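Local coordinates for hypothetical protein (Pyrococcus furiosus, PDB 1YB3) that is of unknown function, a conserved DUF3201-family protein of a hyperthermophilic archaeon that folds as an antiparallel sheet backed by helices, at residues A[39-44]-A[68-73]; A[48-53]-A[63-68]; A[82-87]-A[146-151]. All blocks are in the same frame, centred on the assembly; numbering follows the deposited sequence.

All three contacts lie on or beside one antiparallel seven-stranded sheet. Contact 1 pairs one of its outermost strands, 40-47, with strand 65-71. Contact 2 joins the start of strand 65-71 to the segment leading into strand 51-54, nested inside the loop that contact 1 closes. Their segments overlap at Phe68, Val44 CG1 meets Pro66 CB at 3.8 Å, and their centres are about 16 Å apart. Contact 3 lies near the chain centre, where strand 82-90 meets strand 144-150. Its centre is about 12 Å from that of contact 2, and a probable hydrogen bond, His65 NE2 to Tyr84 OH at 2.9 Å, links them. Phe87 packs against Pro72 and Gly73 of contact 1.

Contact 1 of 3, residues A[39-44]-A[68-73]; sequences FTVEEV and FAVKPG
Val41 and Val70 form a non-hydrogen-bonded antiparallel pair at the edge of the main sheet, where strand 40-47 borders strand 65-71. The packed part holds Val41, Val70, Phe68 and Val44, and the last two reach helix 11-35. With chi1 at 58°, the Phe68 ring meets Val41 CG1 on its CD1 side, at 3.7 Å from CD1, and Val44 CG2 near CD2. Its CB also rests near the carbonyl oxygens of Glu42 and Glu43. Phe39 turns its ring edge to Lys71 O, 3.4 Å from CD1, and its CB touches Val70 CG1. Arg29 of the helix binds the backbone oxygens of Val41 and Glu42 and the carboxylate of Glu43.

The backbone bonds are few but straight. Lys71 N donates to Thr40 O at 2.9 Å, and Glu42 N donates to Ala69 O at 2.8 Å.

The other side is looser and more exposed. Thr40 and Lys71 lie alongside each other there. The extended lysine reaches Glu42, but its NZ is 3.8 Å from OE2, a long salt bridge. Water also enters the pairing: one molecule accepts from Ala69 N at 2.9 Å and donates to Glu43 O.

Contact 2 of 3, residues A[48-53]-A[63-68]; sequences FNAYLY and YPHPAF
The run from the outermost strand of the main sheet into the small two-stranded sheet of 51-54 and 57-60 forms one side of this surface contact. Segment 63-68, at the start of strand 65-71, forms the other. Phe48 covers Pro64. The two side chains lie alongside each other and point the same way. Pro64 CB sits over one face of the phenyl ring as a CH-pi contact, 3.7 Å from the Phe48 ring centroid and 15° off the normal. It is displaced toward the rim and is nearest CE1 and CZ. Pro64 CD adds a second touch, 3.6 Å from Phe48 CE1. Phe48 CG is anti to its own carbonyl carbon (chi1 -65°), which turns the ring over the proline.

Farther in, the methyl of Ala50 meets the imidazole of His65 edge-on. Ala50 CB lies in the ring plane, 3.7 Å from His65 CE1. A water bridges the two segments. It is hydrogen-bonded to Tyr63 O at 3.0 Å and accepts a weak bond from Ala50 N. It is also bonded to His65 ND1 at 3.2 Å.

The other ring nitrogen, His65 NE2, bonds to Tyr84 OH on strand 82-90. Backbone bonds from Ala50 to Met61 and from His65 to Val47 tie each segment to its own neighbour. Between the two segments themselves, the closest direct contacts are carbon to carbon and the polar link runs through water. With a partner at each nitrogen, the imidazole is probably fixed in its rotation.

Contact 3 of 3, residues A[82-87]-A[146-151]; sequences GFYFVF and NFEVDL
Phe85 and Val149 form a hydrogen-bonded antiparallel pair between strands 82-90 and 144-150. The axes of segments 82-87 and 146-150 run at 165°, nearly antiparallel. Val149 N donates to Phe85 O at 2.9 Å, and Phe85 N returns a bond to Val149 O at 3.1 Å. The pair Phe87 and Phe147 repeats this double exchange. A fifth bond, Leu151 N to Phe83 O at 2.9 Å, continues the pairing past Asp150. The intervening residues make their backbone bonds to the next strands: Tyr84 to Gly77, Val86 to Glu75, Asn146 to Tyr112 and Glu148 to Phe110.

Tyr84, Val86, Glu148 and Asp150 share one face. Tyr84 OH is satisfied by His65 NE2, and Glu148 OE1 by Tyr112 OH. Asn146 ND2 has a weak bond to Gly113 O. Glu148 OE2 lies 2.5 Å from Asp150 OD1, so one of these acids probably holds a proton. Asp150 OD1 also sits 3.2 Å from Tyr84 CB.

The opposite face is apolar and meets helix 155-171. Val149 CB lies over one face of the Phe85 ring, 4.1 Å from its centroid, while Leu151 CD1 comes to the ring edge. This is an antiparallel sheet with helices packed on it, as in two-layer alpha+beta folds.

Contact 1 of 3, residues A[39-44]-A[68-73]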
loop_
_atom_site.group_PDB
_atom_site.type_symbol
_atom_site.label_atom_id
_atom_site.label_comp_id
_atom_site.label_asym_id
_atom_site.label_seq_id
_atom_site.Cartn_x
_atom_site.Cartn_y
_atom_site.Cartn_z
ATOM N N PHE A 39 12.937 4.202 11.155
ATOM C CA PHE A 39 12.735 3.596 9.840
ATOM C C PHE A 39 13.582 4.308 8.795
ATOM O O PHE A 39 13.680 5.536 8.800
ATOM C CB PHE A 39 11.263 3.638 9.420
ATOM C CG PHE A 39 10.355 2.818 10.290
ATOM C CD1 PHE A 39 10.137 1.451 10.026
ATOM C CD2 PHE A 39 9.678 3.415 11.347
ATOM C CE1 PHE A 39 9.281 0.689 10.838
ATOM C CE2 PHE A 39 8.820 2.663 12.169
ATOM C CZ PHE A 39 8.617 1.288 11.909
ATOM N N THR A 40 14.207 3.542 7.910
ATOM C CA THR A 40 14.991 4.134 6.832
ATOM C C THR A 40 14.067 4.550 5.692
ATOM O O THR A 40 13.427 3.702 5.064
ATOM C CB THR A 40 16.043 3.155 6.313
ATOM O OG1 THR A 40 16.934 2.815 7.386
ATOM C CG2 THR A 40 16.829 3.785 5.180
ATOM N N VAL A 41 14.000 5.851 5.454
ATOM C CA VAL A 41 13.050 6.406 4.460
ATOM C C VAL A 41 13.874 6.886 3.276
ATOM O O VAL A 41 14.676 7.806 3.408
ATOM C CB VAL A 41 12.211 7.555 5.036
ATOM C CG1 VAL A 41 11.285 8.135 3.964
ATOM C CG2 VAL A 41 11.354 7.077 6.220
ATOM N N GLU A 42 13.670 6.260 2.125
ATOM C CA GLU A 42 14.508 6.539 0.963
ATOM C C GLU A 42 13.935 7.702 0.148
ATOM O O GLU A 42 12.886 8.238 0.481
ATOM C CB GLU A 42 14.661 5.282 0.100
ATOM C CG GLU A 42 15.253 4.069 0.839
ATOM C CD GLU A 42 16.725 4.245 1.185
ATOM O OE1 GLU A 42 17.355 5.215 0.706
ATOM O OE2 GLU A 42 17.260 3.409 1.941
ATOM N N GLU A 43 14.640 8.085 -0.923
ATOM C CA GLU A 43 14.192 9.191 -1.775
ATOM C C GLU A 43 13.069 8.765 -2.715
ATOM O O GLU A 43 12.914 7.594 -3.031
ATOM C CB GLU A 43 15.359 9.738 -2.602
ATOM C CG GLU A 43 16.568 10.207 -1.771
ATOM C CD GLU A 43 16.264 11.404 -0.870
ATOM O OE1 GLU A 43 15.258 12.110 -1.100
ATOM O OE2 GLU A 43 17.047 11.642 0.078
ATOM N N VAL A 44 12.314 9.742 -3.196
ATOM C CA VAL A 44 11.258 9.488 -4.167
ATOM C C VAL A 44 11.877 9.006 -5.477
ATOM O O VAL A 44 12.885 9.562 -5.932
ATOM C CB VAL A 44 10.427 10.767 -4.428
ATOM C CG1 VAL A 44 9.431 10.550 -5.566
ATOM C CG2 VAL A 44 9.715 11.212 -3.152
ATOM N N PHE A 68 8.278 6.174 -2.604
ATOM C CA PHE A 68 9.547 6.098 -1.859
ATOM C C PHE A 68 9.509 4.921 -0.897
ATOM O O PHE A 68 8.464 4.646 -0.303
ATOM C CB PHE A 68 9.892 7.413 -1.130
ATOM C CG PHE A 68 8.848 7.890 -0.151
ATOM C CD1 PHE A 68 8.937 7.545 1.217
ATOM C CD2 PHE A 68 7.779 8.697 -0.572
ATOM C CE1 PHE A 68 7.984 8.013 2.132
ATOM C CE2 PHE A 68 6.836 9.160 0.330
ATOM C CZ PHE A 68 6.930 8.794 1.702
ATOM N N ALA A 69 10.641 4.221 -0.780
ATOM C CA ALA A 69 10.780 3.076 0.132
ATOM C C ALA A 69 10.822 3.501 1.598
ATOM O O ALA A 69 11.399 4.554 1.953
ATOM C CB ALA A 69 12.079 2.326 -0.202
ATOM N N VAL A 70 10.207 2.665 2.433
ATOM C CA VAL A 70 10.316 2.736 3.894
ATOM C C VAL A 70 10.722 1.328 4.331
ATOM O O VAL A 70 9.947 0.403 4.229
ATOM C CB VAL A 70 8.985 3.129 4.573
ATOM C CG1 VAL A 70 9.175 3.234 6.114
ATOM C CG2 VAL A 70 8.406 4.444 4.006
ATOM N N LYS A 71 11.965 1.171 4.768
ATOM C CA LYS A 71 12.489 -0.159 5.100
ATOM C C LYS A 71 12.017 -0.563 6.497
ATOM O O LYS A 71 11.898 0.287 7.367
ATOM C CB LYS A 71 14.002 -0.153 5.040
ATOM C CG LYS A 71 14.553 0.289 3.684
ATOM C CD LYS A 71 16.037 -0.006 3.604
ATOM C CE LYS A 71 16.554 0.285 2.216
ATOM N NZ LYS A 71 17.911 -0.315 2.052
ATOM N N PRO A 72 11.740 -1.861 6.716
ATOM C CA PRO A 72 11.855 -2.969 5.785
ATOM C C PRO A 72 10.545 -3.245 5.047
ATOM O O PRO A 72 9.474 -3.360 5.667
ATOM C CB PRO A 72 12.215 -4.144 6.707
ATOM C CG PRO A 72 11.471 -3.836 7.991
ATOM C CD PRO A 72 11.301 -2.324 8.052
ATOM N N GLY A 73 10.632 -3.344 3.718
ATOM C CA GLY A 73 9.530 -3.909 2.933
ATOM C C GLY A 73 8.377 -2.974 2.635
ATOM O O GLY A 73 7.332 -3.401 2.112
HETATM O O HOH W 1 14.255 0.626 8.803
HETATM O O HOH W 2 12.673 4.734 -2.747
#

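Contact 2 of 3, residues A[48-53]-A[63-68]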
loop_
_atom_site.group_PDB
_atom_site.type_symbol
_atom_site.label_atom_id
_atom_site.label_comp_id
_atom_site.label_asym_id
_atom_site.label_seq_id
_atom_site.Cartn_x
_atom_site.Cartn_y
_atom_site.Cartn_z
ATOM N N PHE A 48 7.274 2.742 -13.064
ATOM C CA PHE A 48 6.542 2.545 -14.321
ATOM C C PHE A 48 5.885 1.165 -14.357
ATOM O O PHE A 48 6.382 0.221 -13.736
ATOM C CB PHE A 48 7.503 2.621 -15.523
ATOM C CG PHE A 48 8.146 3.969 -15.741
ATOM C CD1 PHE A 48 7.701 4.818 -16.755
ATOM C CD2 PHE A 48 9.230 4.372 -14.961
ATOM C CE1 PHE A 48 8.311 6.067 -16.968
ATOM C CE2 PHE A 48 9.849 5.618 -15.159
ATOM C CZ PHE A 48 9.388 6.466 -16.166
ATOM N N ASN A 49 4.781 1.049 -15.106
ATOM C CA ASN A 49 4.152 -0.247 -15.446
ATOM C C ASN A 49 3.414 -0.961 -14.310
ATOM O O ASN A 49 3.068 -2.145 -14.412
ATOM C CB ASN A 49 5.163 -1.180 -16.137
ATOM C CG ASN A 49 5.796 -0.543 -17.360
ATOM O OD1 ASN A 49 5.167 0.259 -18.059
ATOM N ND2 ASN A 49 7.048 -0.886 -17.620
ATOM N N ALA A 50 3.152 -0.219 -13.244
ATOM C CA ALA A 50 2.353 -0.704 -12.131
ATOM C C ALA A 50 0.871 -0.691 -12.516
ATOM O O ALA A 50 0.449 0.127 -13.352
ATOM C CB ALA A 50 2.603 0.196 -10.896
ATOM N N TYR A 51 0.067 -1.572 -11.915
ATOM C CA TYR A 51 -1.355 -1.602 -12.208
ATOM C C TYR A 51 -2.122 -0.892 -11.094
ATOM O O TYR A 51 -1.680 -0.892 -9.930
ATOM C CB TYR A 51 -1.867 -3.045 -12.306
ATOM C CG TYR A 51 -1.517 -3.807 -13.576
ATOM C CD1 TYR A 51 -2.520 -4.212 -14.469
ATOM C CD2 TYR A 51 -0.198 -4.145 -13.865
ATOM C CE1 TYR A 51 -2.205 -4.938 -15.628
ATOM C CE2 TYR A 51 0.124 -4.860 -15.025
ATOM C CZ TYR A 51 -0.892 -5.255 -15.887
ATOM O OH TYR A 51 -0.577 -5.958 -17.023
ATOM N N LEU A 52 -3.273 -0.319 -11.429
ATOM C CA LEU A 52 -4.204 0.111 -10.392
ATOM C C LEU A 52 -5.610 -0.386 -10.686
ATOM O O LEU A 52 -5.960 -0.684 -11.834
ATOM C CB LEU A 52 -4.150 1.630 -10.147
ATOM C CG LEU A 52 -4.932 2.560 -11.071
ATOM C CD1 LEU A 52 -4.919 3.993 -10.532
ATOM C CD2 LEU A 52 -4.369 2.508 -12.471
ATOM N N TYR A 53 -6.395 -0.513 -9.627
ATOM C CA TYR A 53 -7.730 -1.042 -9.717
ATOM C C TYR A 53 -8.700 0.106 -9.971
ATOM O O TYR A 53 -9.051 0.849 -9.045
ATOM C CB TYR A 53 -8.081 -1.783 -8.421
ATOM C CG TYR A 53 -9.245 -2.746 -8.540
ATOM C CD1 TYR A 53 -9.120 -3.947 -9.244
ATOM C CD2 TYR A 53 -10.470 -2.462 -7.932
ATOM C CE1 TYR A 53 -10.190 -4.838 -9.347
ATOM C CE2 TYR A 53 -11.544 -3.342 -8.025
ATOM C CZ TYR A 53 -11.398 -4.526 -8.737
ATOM O OH TYR A 53 -12.464 -5.395 -8.828
ATOM N N TYR A 63 2.599 5.109 -17.687
ATOM C CA TYR A 63 3.217 6.312 -17.163
ATOM C C TYR A 63 3.807 6.086 -15.739
ATOM O O TYR A 63 3.390 5.166 -15.055
ATOM C CB TYR A 63 2.178 7.410 -17.114
ATOM C CG TYR A 63 0.913 7.081 -16.342
ATOM C CD1 TYR A 63 0.785 7.440 -14.984
ATOM C CD2 TYR A 63 -0.178 6.468 -16.970
ATOM C CE1 TYR A 63 -0.382 7.174 -14.287
ATOM C CE2 TYR A 63 -1.357 6.187 -16.270
ATOM C CZ TYR A 63 -1.445 6.548 -14.925
ATOM O OH TYR A 63 -2.612 6.280 -14.238
ATOM N N PRO A 64 4.785 6.916 -15.334
ATOM C CA PRO A 64 5.391 6.740 -14.011
ATOM C C PRO A 64 4.495 7.338 -12.940
ATOM O O PRO A 64 3.703 8.241 -13.195
ATOM C CB PRO A 64 6.655 7.567 -14.097
ATOM C CG PRO A 64 6.283 8.698 -15.029
ATOM C CD PRO A 64 5.422 8.023 -16.066
ATOM N N HIS A 65 4.620 6.830 -11.725
ATOM C CA HIS A 65 4.036 7.513 -10.598
ATOM C C HIS A 65 5.100 7.538 -9.495
ATOM O O HIS A 65 5.996 6.675 -9.516
ATOM C CB HIS A 65 2.758 6.808 -10.140
ATOM C CG HIS A 65 2.987 5.543 -9.381
ATOM N ND1 HIS A 65 2.957 4.302 -9.977
ATOM C CD2 HIS A 65 3.227 5.324 -8.062
ATOM C CE1 HIS A 65 3.181 3.371 -9.065
ATOM N NE2 HIS A 65 3.341 3.965 -7.894
ATOM N N PRO A 66 5.015 8.525 -8.565
ATOM C CA PRO A 66 6.064 8.663 -7.529
ATOM C C PRO A 66 5.878 7.703 -6.342
ATOM O O PRO A 66 4.753 7.428 -5.936
ATOM C CB PRO A 66 5.935 10.125 -7.090
ATOM C CG PRO A 66 4.436 10.427 -7.257
ATOM C CD PRO A 66 3.977 9.575 -8.453
ATOM N N ALA A 67 6.987 7.180 -5.819
ATOM C CA ALA A 67 6.928 6.343 -4.611
ATOM C C ALA A 67 8.272 6.398 -3.917
ATOM O O ALA A 67 9.297 6.612 -4.557
ATOM C CB ALA A 67 6.540 4.891 -4.956
ATOM N N PHE A 68 8.278 6.174 -2.604
ATOM C CA PHE A 68 9.547 6.098 -1.859
ATOM C C PHE A 68 9.509 4.921 -0.897
ATOM O O PHE A 68 8.464 4.646 -0.303
ATOM C CB PHE A 68 9.892 7.413 -1.130
ATOM C CG PHE A 68 8.848 7.890 -0.151
ATOM C CD1 PHE A 68 8.937 7.545 1.217
ATOM C CD2 PHE A 68 7.779 8.697 -0.572
ATOM C CE1 PHE A 68 7.984 8.013 2.132
ATOM C CE2 PHE A 68 6.836 9.160 0.330
ATOM C CZ PHE A 68 6.930 8.794 1.702
HETATM O O HOH W 3 3.469 3.058 -12.853
#

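Contact 3 of 3, residues A[82-87]-A[146-151]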
loop_
_atom_site.group_PDB
_atom_site.type_symbol
_atom_site.label_atom_id
_atom_site.label_comp_id
_atom_site.label_asym_id
_atom_site.label_seq_id
_atom_site.Cartn_x
_atom_site.Cartn_y
_atom_site.Cartn_z
ATOM N N GLY A 82 -4.795 8.759 -5.650
ATOM C CA GLY A 82 -4.374 9.328 -4.361
ATOM C C GLY A 82 -3.197 8.597 -3.739
ATOM O O GLY A 82 -2.473 7.865 -4.419
ATOM N N PHE A 83 -3.005 8.817 -2.431
ATOM C CA PHE A 83 -1.917 8.194 -1.691
ATOM C C PHE A 83 -2.158 6.689 -1.468
ATOM O O PHE A 83 -3.308 6.221 -1.367
ATOM C CB PHE A 83 -1.816 8.776 -0.283
ATOM C CG PHE A 83 -1.428 10.221 -0.205
ATOM C CD1 PHE A 83 -0.124 10.645 -0.518
ATOM C CD2 PHE A 83 -2.339 11.158 0.280
ATOM C CE1 PHE A 83 0.241 11.986 -0.389
ATOM C CE2 PHE A 83 -1.982 12.506 0.423
ATOM C CZ PHE A 83 -0.694 12.923 0.085
ATOM N N TYR A 84 -1.067 5.952 -1.320
ATOM C CA TYR A 84 -1.130 4.581 -0.823
ATOM C C TYR A 84 0.142 4.278 -0.034
ATOM O O TYR A 84 1.158 4.972 -0.166
ATOM C CB TYR A 84 -1.287 3.585 -1.971
ATOM C CG TYR A 84 -0.036 3.484 -2.816
ATOM C CD1 TYR A 84 0.946 2.559 -2.506
ATOM C CD2 TYR A 84 0.187 4.364 -3.884
ATOM C CE1 TYR A 84 2.144 2.481 -3.256
ATOM C CE2 TYR A 84 1.371 4.287 -4.640
ATOM C CZ TYR A 84 2.326 3.351 -4.324
ATOM O OH TYR A 84 3.498 3.278 -5.055
ATOM N N PHE A 85 0.075 3.251 0.807
ATOM C CA PHE A 85 1.289 2.637 1.303
ATOM C C PHE A 85 1.099 1.138 1.257
ATOM O O PHE A 85 -0.029 0.636 1.214
ATOM C CB PHE A 85 1.667 3.137 2.715
ATOM C CG PHE A 85 0.675 2.746 3.786
ATOM C CD1 PHE A 85 0.829 1.548 4.473
ATOM C CD2 PHE A 85 -0.382 3.586 4.109
ATOM C CE1 PHE A 85 -0.075 1.170 5.476
ATOM C CE2 PHE A 85 -1.322 3.204 5.106
ATOM C CZ PHE A 85 -1.159 1.986 5.774
ATOM N N VAL A 86 2.220 0.436 1.215
ATOM C CA VAL A 86 2.200 -1.022 1.155
ATOM C C VAL A 86 3.394 -1.559 1.917
ATOM O O VAL A 86 4.489 -0.994 1.816
ATOM C CB VAL A 86 2.195 -1.531 -0.332
ATOM C CG1 VAL A 86 3.330 -0.925 -1.128
ATOM C CG2 VAL A 86 2.196 -3.078 -0.405
ATOM N N PHE A 87 3.191 -2.638 2.686
ATOM C CA PHE A 87 4.300 -3.345 3.312
ATOM C C PHE A 87 4.255 -4.799 2.906
ATOM O O PHE A 87 3.169 -5.385 2.855
ATOM C CB PHE A 87 4.203 -3.268 4.832
ATOM C CG PHE A 87 4.752 -1.980 5.401
ATOM C CD1 PHE A 87 6.088 -1.895 5.753
ATOM C CD2 PHE A 87 3.927 -0.882 5.581
ATOM C CE1 PHE A 87 6.624 -0.716 6.272
ATOM C CE2 PHE A 87 4.462 0.325 6.116
ATOM C CZ PHE A 87 5.797 0.384 6.451
ATOM N N ASN A 146 1.952 -8.815 0.301
ATOM C CA ASN A 146 1.840 -7.363 0.382
ATOM C C ASN A 146 0.491 -6.941 0.921
ATOM O O ASN A 146 -0.556 -7.508 0.550
ATOM C CB ASN A 146 2.016 -6.732 -0.998
ATOM C CG ASN A 146 3.394 -6.927 -1.553
ATOM O OD1 ASN A 146 4.292 -6.143 -1.293
ATOM N ND2 ASN A 146 3.568 -7.977 -2.352
ATOM N N PHE A 147 0.505 -5.914 1.789
ATOM C CA PHE A 147 -0.696 -5.342 2.381
ATOM C C PHE A 147 -0.684 -3.876 1.996
ATOM O O PHE A 147 0.191 -3.141 2.441
ATOM C CB PHE A 147 -0.628 -5.471 3.911
ATOM C CG PHE A 147 -0.589 -6.901 4.373
ATOM C CD1 PHE A 147 -1.758 -7.546 4.790
ATOM C CD2 PHE A 147 0.618 -7.630 4.308
ATOM C CE1 PHE A 147 -1.731 -8.906 5.173
ATOM C CE2 PHE A 147 0.663 -8.974 4.674
ATOM C CZ PHE A 147 -0.521 -9.617 5.110
ATOM N N GLU A 148 -1.605 -3.483 1.116
ATOM C CA GLU A 148 -1.678 -2.115 0.587
ATOM C C GLU A 148 -2.946 -1.414 1.079
ATOM O O GLU A 148 -4.040 -1.972 1.008
ATOM C CB GLU A 148 -1.650 -2.093 -0.970
ATOM C CG GLU A 148 -1.951 -0.709 -1.530
ATOM C CD GLU A 148 -1.864 -0.611 -3.065
ATOM O OE1 GLU A 148 -1.158 -1.450 -3.671
ATOM O OE2 GLU A 148 -2.480 0.306 -3.649
ATOM N N VAL A 149 -2.788 -0.193 1.592
ATOM C CA VAL A 149 -3.925 0.627 1.986
ATOM C C VAL A 149 -3.939 1.884 1.102
ATOM O O VAL A 149 -2.906 2.560 0.977
ATOM C CB VAL A 149 -3.829 0.993 3.489
ATOM C CG1 VAL A 149 -4.996 1.873 3.896
ATOM C CG2 VAL A 149 -3.728 -0.323 4.358
ATOM N N ASP A 150 -5.096 2.166 0.491
ATOM C CA ASP A 150 -5.286 3.335 -0.394
ATOM C C ASP A 150 -6.109 4.419 0.318
ATOM O O ASP A 150 -7.050 4.100 1.066
ATOM C CB ASP A 150 -5.994 2.934 -1.692
ATOM C CG ASP A 150 -5.154 2.000 -2.566
ATOM O OD1 ASP A 150 -3.966 1.798 -2.253
ATOM O OD2 ASP A 150 -5.699 1.480 -3.570
ATOM N N LEU A 151 -5.752 5.686 0.121
ATOM C CA LEU A 151 -6.288 6.763 0.978
ATOM C C LEU A 151 -6.835 8.024 0.308
ATOM O O LEU A 151 -7.072 9.027 0.999
ATOM C CB LEU A 151 -5.243 7.188 2.011
ATOM C CG LEU A 151 -4.998 6.093 3.049
ATOM C CD1 LEU A 151 -3.668 6.254 3.696
ATOM C CD2 LEU A 151 -6.128 6.022 4.066
#